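Local structure of oxidoreductase, zinc-binding dehydrogenase family (Myxococcus xanthus, 5K1S) at residues L68-A81 / N127-A139. The protein is a zinc-binding medium-chain reductase involved in an alternative de novo route to isovaleryl coenzyme A. Sequence-based numbering, arbitrary orientation. Where two conformers were deposited one is given.
Sequences LPRTSVPAILGHEA and NRFFGEELPGGYA. With ZN (zinc ion), chain F.
The N127 amide lies over one face of the R70 guanidinium, the two planes only 8° apart and ND2 displaced toward the rim. F129 CD1 sits at the guanidinium edge. E133 has two conformers; in the one given, OE2 makes a salt bridge to R70 NE, weak as a hydrogen bond and doubtful as a fixed contact. The L77–G78 peptide runs over one face of the Y138 ring, and L77 CB makes an off-centre CH-pi contact there. With CG anti to the carbonyl carbon (chi1 -72°), the Y138 ring is brought onto this peptide. Replacing Y138 by an alanine is likely to uncover this peptide and leave H343 without the phenol OH it bonds. Both segments belong to the GroES-like domain of the medium-chain fold, and H79 NE2 binds zinc with C57 and C166. Just before H79, the I76, L77 and G78 carbonyls take backbone N-H groups of G136 to Y138. Y138 N reaches L77 O at 3.0 Å in a nearly linear C=O...N approach. G136 N to I76 O (2.8 Å) and G137 N to G78 O (3.1 Å) come from above the carbonyl planes. H79 CB packs on F130 CB at 3.8 Å. The E132 and T71 side chains cross at about a right angle; T71 OG1 bonds N63, and E132 OE2 bonds H59.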
loop_
_atom_site.group_PDB
_atom_site.type_symbol
_atom_site.label_atom_id
_atom_site.label_comp_id
_atom_site.label_asym_id
_atom_site.label_seq_id
_atom_site.Cartn_x
_atom_site.Cartn_y
_atom_site.Cartn_z
ATOM N N LEU A 68 8.353 -6.266 -24.649
ATOM C CA LEU A 68 6.936 -6.408 -24.333
ATOM C C LEU A 68 6.432 -7.680 -25.002
ATOM O O LEU A 68 6.343 -7.723 -26.240
ATOM C CB LEU A 68 6.138 -5.194 -24.811
ATOM C CG LEU A 68 6.052 -4.017 -23.835
ATOM C CD1 LEU A 68 5.228 -4.376 -22.605
ATOM C CD2 LEU A 68 7.434 -3.558 -23.420
ATOM N N PRO A 69 6.095 -8.734 -24.254
ATOM C CA PRO A 69 5.887 -10.043 -24.900
ATOM C C PRO A 69 4.768 -10.064 -25.927
ATOM O O PRO A 69 4.872 -10.796 -26.920
ATOM C CB PRO A 69 5.575 -10.972 -23.716
ATOM C CG PRO A 69 6.081 -10.261 -22.510
ATOM C CD PRO A 69 5.905 -8.809 -22.796
ATOM N N ARG A 70 3.702 -9.295 -25.730
ATOM C CA ARG A 70 2.535 -9.395 -26.593
ATOM C C ARG A 70 2.642 -8.550 -27.858
ATOM O O ARG A 70 1.739 -8.612 -28.699
ATOM C CB ARG A 70 1.274 -9.010 -25.814
ATOM C CG ARG A 70 0.919 -10.014 -24.727
ATOM C CD ARG A 70 -0.527 -9.889 -24.282
ATOM N NE ARG A 70 -0.785 -8.625 -23.600
ATOM C CZ ARG A 70 -0.614 -8.419 -22.297
ATOM N NH1 ARG A 70 -0.882 -7.227 -21.778
ATOM N NH2 ARG A 70 -0.175 -9.396 -21.512
ATOM N N THR A 71 3.710 -7.777 -28.025
ATOM C CA THR A 71 3.922 -7.057 -29.272
ATOM C C THR A 71 4.476 -8.008 -30.328
ATOM O O THR A 71 5.215 -8.946 -30.020
ATOM C CB THR A 71 4.880 -5.882 -29.072
ATOM O OG1 THR A 71 4.508 -5.150 -27.898
ATOM C CG2 THR A 71 4.840 -4.946 -30.276
ATOM N N SER A 72 4.107 -7.760 -31.584
ATOM C CA SER A 72 4.460 -8.657 -32.678
ATOM C C SER A 72 4.744 -7.855 -33.939
ATOM O O SER A 72 3.913 -7.047 -34.365
ATOM C CB SER A 72 3.337 -9.666 -32.933
ATOM O OG SER A 72 3.713 -10.609 -33.919
ATOM N N VAL A 73 5.912 -8.090 -34.533
ATOM C CA VAL A 73 6.306 -7.404 -35.760
ATOM C C VAL A 73 5.592 -8.025 -36.967
ATOM O O VAL A 73 5.365 -9.235 -36.996
ATOM C CB VAL A 73 7.835 -7.443 -35.966
ATOM C CG1 VAL A 73 8.545 -6.702 -34.846
ATOM C CG2 VAL A 73 8.338 -8.883 -36.063
ATOM N N PRO A 74 5.238 -7.206 -37.972
ATOM C CA PRO A 74 5.406 -5.749 -38.031
ATOM C C PRO A 74 4.474 -5.033 -37.058
ATOM O O PRO A 74 3.368 -5.516 -36.811
ATOM C CB PRO A 74 5.059 -5.413 -39.482
ATOM C CG PRO A 74 4.147 -6.503 -39.911
ATOM C CD PRO A 74 4.615 -7.736 -39.196
ATOM N N ALA A 75 4.917 -3.904 -36.509
ATOM C CA ALA A 75 4.187 -3.242 -35.440
ATOM C C ALA A 75 4.248 -1.732 -35.602
ATOM O O ALA A 75 5.290 -1.175 -35.963
ATOM C CB ALA A 75 4.746 -3.633 -34.065
ATOM N N ILE A 76 3.120 -1.081 -35.334
ATOM C CA ILE A 76 3.037 0.370 -35.232
ATOM C C ILE A 76 2.978 0.698 -33.746
ATOM O O ILE A 76 2.005 0.358 -33.066
ATOM C CB ILE A 76 1.817 0.922 -35.980
ATOM C CG1 ILE A 76 1.929 0.614 -37.477
ATOM C CG2 ILE A 76 1.676 2.427 -35.748
ATOM C CD1 ILE A 76 0.662 0.909 -38.265
ATOM N N LEU A 77 4.014 1.351 -33.238
ATOM C CA LEU A 77 4.126 1.616 -31.814
ATOM C C LEU A 77 3.434 2.928 -31.452
ATOM O O LEU A 77 3.017 3.701 -32.316
ATOM C CB LEU A 77 5.597 1.658 -31.395
ATOM C CG LEU A 77 6.506 0.566 -31.968
ATOM C CD1 LEU A 77 7.873 0.615 -31.298
ATOM C CD2 LEU A 77 5.887 -0.821 -31.829
ATOM N N GLY A 78 3.316 3.169 -30.150
ATOM C CA GLY A 78 2.799 4.429 -29.650
ATOM C C GLY A 78 1.453 4.296 -28.974
ATOM O O GLY A 78 0.504 3.767 -29.563
ATOM N N HIS A 79 1.354 4.781 -27.737
ATOM C CA HIS A 79 0.113 4.734 -26.975
ATOM C C HIS A 79 -0.363 6.109 -26.527
ATOM O O HIS A 79 -1.368 6.196 -25.810
ATOM C CB HIS A 79 0.278 3.827 -25.747
ATOM C CG HIS A 79 1.267 4.334 -24.742
ATOM N ND1 HIS A 79 2.467 3.702 -24.497
ATOM C CD2 HIS A 79 1.230 5.407 -23.917
ATOM C CE1 HIS A 79 3.127 4.366 -23.565
ATOM N NE2 HIS A 79 2.400 5.405 -23.198
ATOM N N GLU A 80 0.317 7.180 -26.930
ATOM C CA GLU A 80 0.049 8.516 -26.417
ATOM C C GLU A 80 -0.384 9.425 -27.561
ATOM O O GLU A 80 0.240 10.458 -27.817
ATOM C CB GLU A 80 1.299 9.057 -25.718
ATOM C CG GLU A 80 1.024 9.891 -24.479
ATOM C CD GLU A 80 2.302 10.244 -23.733
ATOM O OE1 GLU A 80 3.383 9.770 -24.147
ATOM O OE2 GLU A 80 2.233 10.988 -22.732
ATOM N N ALA A 81 -1.462 9.052 -28.244
ATOM C CA ALA A 81 -1.873 9.693 -29.483
ATOM C C ALA A 81 -3.070 10.607 -29.250
ATOM O O ALA A 81 -3.963 10.294 -28.458
ATOM C CB ALA A 81 -2.222 8.647 -30.542
ATOM N N ASN A 127 -6.663 -6.381 -21.621
ATOM C CA ASN A 127 -5.437 -5.671 -21.272
ATOM C C ASN A 127 -4.672 -5.213 -22.508
ATOM O O ASN A 127 -3.454 -5.021 -22.444
ATOM C CB ASN A 127 -4.547 -6.552 -20.393
ATOM C CG ASN A 127 -4.239 -7.892 -21.032
ATOM O OD1 ASN A 127 -4.536 -8.117 -22.207
ATOM N ND2 ASN A 127 -3.637 -8.789 -20.262
ATOM N N ARG A 128 -5.364 -5.023 -23.629
ATOM C CA ARG A 128 -4.706 -4.594 -24.855
ATOM C C ARG A 128 -4.159 -3.179 -24.707
ATOM O O ARG A 128 -4.851 -2.278 -24.224
ATOM C CB ARG A 128 -5.683 -4.666 -26.026
ATOM C CG ARG A 128 -5.969 -6.083 -26.502
ATOM C CD ARG A 128 -7.446 -6.279 -26.796
ATOM N NE ARG A 128 -7.982 -5.206 -27.627
ATOM C CZ ARG A 128 -9.278 -4.983 -27.817
ATOM N NH1 ARG A 128 -10.185 -5.756 -27.232
ATOM N NH2 ARG A 128 -9.671 -3.980 -28.590
ATOM N N PHE A 129 -2.916 -2.995 -25.130
ATOM C CA PHE A 129 -2.255 -1.700 -25.122
ATOM C C PHE A 129 -2.227 -1.115 -26.527
ATOM O O PHE A 129 -2.155 -1.842 -27.522
ATOM C CB PHE A 129 -0.822 -1.824 -24.595
ATOM C CG PHE A 129 -0.704 -1.721 -23.100
ATOM C CD1 PHE A 129 -1.042 -2.788 -22.287
ATOM C CD2 PHE A 129 -0.230 -0.560 -22.510
ATOM C CE1 PHE A 129 -0.922 -2.693 -20.908
ATOM C CE2 PHE A 129 -0.107 -0.461 -21.135
ATOM C CZ PHE A 129 -0.451 -1.528 -20.334
ATOM N N PHE A 130 -2.285 0.211 -26.603
ATOM C CA PHE A 130 -2.041 0.887 -27.868
ATOM C C PHE A 130 -0.557 0.823 -28.203
ATOM O O PHE A 130 0.301 1.049 -27.347
ATOM C CB PHE A 130 -2.511 2.339 -27.800
ATOM C CG PHE A 130 -4.002 2.492 -27.818
ATOM C CD1 PHE A 130 -4.730 2.471 -26.641
ATOM C CD2 PHE A 130 -4.679 2.659 -29.015
ATOM C CE1 PHE A 130 -6.104 2.610 -26.659
ATOM C CE2 PHE A 130 -6.053 2.794 -29.038
ATOM C CZ PHE A 130 -6.765 2.771 -27.860
ATOM N N GLY A 131 -0.254 0.499 -29.458
ATOM C CA GLY A 131 1.119 0.288 -29.864
ATOM C C GLY A 131 1.647 -1.102 -29.592
ATOM O O GLY A 131 2.840 -1.349 -29.807
ATOM N N GLU A 132 0.799 -2.017 -29.123
ATOM C CA GLU A 132 1.207 -3.393 -28.874
ATOM C C GLU A 132 0.239 -4.353 -29.556
ATOM O O GLU A 132 0.382 -4.630 -30.749
ATOM C CB GLU A 132 1.296 -3.655 -27.370
ATOM C CG GLU A 132 2.413 -2.871 -26.696
ATOM C CD GLU A 132 2.314 -2.871 -25.186
ATOM O OE1 GLU A 132 1.881 -3.893 -24.612
ATOM O OE2 GLU A 132 2.665 -1.841 -24.572
ATOM N N GLU A 133 -0.757 -4.862 -28.826
ATOM C CA GLU A 133 -1.702 -5.792 -29.434
ATOM C C GLU A 133 -2.518 -5.122 -30.531
ATOM O O GLU A 133 -2.918 -5.783 -31.497
ATOM C CB GLU A 133 -2.630 -6.380 -28.370
ATOM C CG GLU A 133 -1.910 -6.902 -27.138
ATOM C CD GLU A 133 -2.719 -7.938 -26.383
ATOM O OE1 GLU A 133 -3.282 -8.844 -27.033
ATOM O OE2 GLU A 133 -2.799 -7.845 -25.140
ATOM N N LEU A 134 -2.777 -3.822 -30.403
ATOM C CA LEU A 134 -3.453 -3.091 -31.461
ATOM C C LEU A 134 -2.598 -1.906 -31.901
ATOM O O LEU A 134 -1.834 -1.356 -31.099
ATOM C CB LEU A 134 -4.843 -2.607 -31.021
ATOM C CG LEU A 134 -4.979 -1.881 -29.687
ATOM C CD1 LEU A 134 -4.693 -0.409 -29.861
ATOM C CD2 LEU A 134 -6.369 -2.087 -29.105
ATOM N N PRO A 135 -2.692 -1.500 -33.168
ATOM C CA PRO A 135 -1.740 -0.517 -33.699
ATOM C C PRO A 135 -1.745 0.785 -32.911
ATOM O O PRO A 135 -2.759 1.193 -32.339
ATOM C CB PRO A 135 -2.218 -0.302 -35.138
ATOM C CG PRO A 135 -2.977 -1.537 -35.473
ATOM C CD PRO A 135 -3.637 -1.958 -34.201
ATOM N N GLY A 136 -0.593 1.453 -32.910
ATOM C CA GLY A 136 -0.373 2.637 -32.112
ATOM C C GLY A 136 -0.515 3.923 -32.904
ATOM O O GLY A 136 -1.074 3.955 -34.006
ATOM N N GLY A 137 0.011 5.001 -32.329
ATOM C CA GLY A 137 -0.118 6.335 -32.877
ATOM C C GLY A 137 1.060 6.828 -33.686
ATOM O O GLY A 137 1.068 8.000 -34.079
ATOM N N TYR A 138 2.062 5.987 -33.937
ATOM C CA TYR A 138 3.158 6.358 -34.829
ATOM C C TYR A 138 2.695 6.298 -36.278
ATOM O O TYR A 138 3.314 5.625 -37.109
ATOM C CB TYR A 138 4.370 5.439 -34.640
ATOM C CG TYR A 138 5.139 5.634 -33.354
ATOM C CD1 TYR A 138 4.652 6.450 -32.335
ATOM C CD2 TYR A 138 6.364 5.002 -33.162
ATOM C CE1 TYR A 138 5.353 6.624 -31.170
ATOM C CE2 TYR A 138 7.075 5.173 -31.995
ATOM C CZ TYR A 138 6.559 5.990 -31.004
ATOM O OH TYR A 138 7.231 6.190 -29.828
ATOM N N ALA A 139 1.610 6.997 -36.595
ATOM C CA ALA A 139 1.010 6.886 -37.915
ATOM C C ALA A 139 0.033 8.034 -38.113
ATOM O O ALA A 139 -0.311 8.753 -37.172
ATOM C CB ALA A 139 0.318 5.532 -38.086
HETATM ZN ZN ZN F . 3.406 5.939 -21.537
#